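Local coordinates for L-talarate/galactarate dehydratase (Salmonella typhimurium, PDB 2PP0), which dehydrates both L-talarate and galactarate to 5-keto-4-deoxy-D-glucarate and also epimerises L-talarate to galactarate, using one magnesium ion per subunit, at residues T379-E382 against Q383-R386. Residues are numbered along the deposited sequence; the frame is centred on the assembly and turned at random.
Sequences TLSE and QARR
One face of the Arg-385 guanidinium is met by CD1 of Leu-380, which sits 3.5 Å above the plane and is shifted toward the rim. The nearest atom of the group is NH2, 3.7 Å from that methyl. The two side chains run at about a right angle to each other. NH1 of Arg-385 forms a salt bridge with Glu-66 on strand 57-69. A second guanidinium, that of Arg-386, has the amide nitrogen NE2 of Gln-383 over the centre of one face, 3.4 Å above the plane. OE2 of Glu-382 lies 4.0 Å from CB of Arg-385, but the charged ends do not meet: OE1 is 6.1 Å from NE of Arg-385, and the carboxylate and guanidinium planes are turned 49° apart.

Ser-381 is the N-cap of helix 382-386. A chi1 of 72° points its OG forward to the N-H groups at the helix start. There it accepts from N of Ala-384 at 3.2 Å, with an N-H...O angle of 146°. The same N-H makes a weak bond to O of Ser-381. The hydroxyl in turn donates to O of Pro-355 in a neighbouring loop. Within the first turn, O of Glu-382 accepts from N of Arg-386 at 3.0 Å, in the carbonyl plane, and more weakly from N of Arg-385.

CD2 of Leu-380 reaches across the cap to CB of Ala-384, a loose apolar contact at 4.4 Å. Leu-380 also touches Ile-64 and Glu-66 on strand 57-69. The helix leads into strand 388-395, at one edge of the antiparallel sheet that includes 57-69, away from the magnesium and substrate site. The Ser-381 hydroxyl thus joins helix start to loop, while Arg-385 pairs an apolar face with an ionic tie to the sheet.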
# COMPACT_ATOMS: atom_id res chain seq x y z
N THR B 379 -24.98 -2.68 -4.80
CA THR B 379 -25.37 -3.67 -5.80
C THR B 379 -26.06 -2.89 -6.92
O THR B 379 -26.75 -1.91 -6.67
CB THR B 379 -26.36 -4.73 -5.24
OG1 THR B 379 -27.55 -4.08 -4.79
CG2 THR B 379 -25.72 -5.48 -4.08
N LEU B 380 -25.85 -3.32 -8.16
CA LEU B 380 -26.45 -2.65 -9.31
C LEU B 380 -27.97 -2.76 -9.31
O LEU B 380 -28.53 -3.85 -9.18
CB LEU B 380 -25.89 -3.24 -10.60
CG LEU B 380 -24.40 -3.01 -10.84
CD1 LEU B 380 -23.94 -3.79 -12.06
CD2 LEU B 380 -24.14 -1.52 -11.02
N SER B 381 -28.63 -1.61 -9.46
CA SER B 381 -30.08 -1.53 -9.48
C SER B 381 -30.64 -1.91 -10.84
O SER B 381 -29.89 -2.06 -11.81
CB SER B 381 -30.52 -0.11 -9.17
OG SER B 381 -30.23 0.71 -10.29
N GLU B 382 -31.96 -2.04 -10.91
CA GLU B 382 -32.62 -2.37 -12.17
C GLU B 382 -32.48 -1.19 -13.11
O GLU B 382 -32.35 -1.36 -14.32
CB GLU B 382 -34.10 -2.69 -11.92
CG GLU B 382 -34.92 -2.96 -13.18
CD GLU B 382 -34.30 -4.01 -14.08
OE1 GLU B 382 -33.77 -5.01 -13.56
OE2 GLU B 382 -34.36 -3.83 -15.32
N GLN B 383 -32.51 0.02 -12.55
CA GLN B 383 -32.38 1.24 -13.34
C GLN B 383 -31.04 1.31 -14.08
O GLN B 383 -30.97 1.86 -15.19
CB GLN B 383 -32.52 2.47 -12.43
CG GLN B 383 -32.55 3.78 -13.20
CD GLN B 383 -33.73 3.84 -14.16
OE1 GLN B 383 -34.88 3.79 -13.74
NE2 GLN B 383 -33.44 3.95 -15.45
N ALA B 384 -29.99 0.76 -13.48
CA ALA B 384 -28.67 0.75 -14.10
C ALA B 384 -28.72 -0.13 -15.34
O ALA B 384 -28.01 0.11 -16.32
CB ALA B 384 -27.62 0.22 -13.11
N ARG B 385 -29.55 -1.17 -15.29
CA ARG B 385 -29.69 -2.07 -16.43
C ARG B 385 -30.50 -1.36 -17.51
O ARG B 385 -30.18 -1.46 -18.69
CB ARG B 385 -30.40 -3.36 -16.01
CG ARG B 385 -29.74 -4.08 -14.84
CD ARG B 385 -28.28 -4.43 -15.13
NE ARG B 385 -27.73 -5.33 -14.12
CZ ARG B 385 -26.49 -5.80 -14.13
NH1 ARG B 385 -25.64 -5.46 -15.09
NH2 ARG B 385 -26.10 -6.64 -13.17
N ARG B 386 -31.54 -0.64 -17.09
CA ARG B 386 -32.38 0.10 -18.02
C ARG B 386 -31.55 1.13 -18.77
O ARG B 386 -31.80 1.40 -19.94
CB ARG B 386 -33.50 0.83 -17.27
CG ARG B 386 -34.83 0.08 -17.14
CD ARG B 386 -35.89 1.02 -16.56
NE ARG B 386 -35.91 2.31 -17.28
CZ ARG B 386 -36.57 3.39 -16.87
NH1 ARG B 386 -37.28 3.35 -15.74
NH2 ARG B 386 -36.53 4.52 -17.57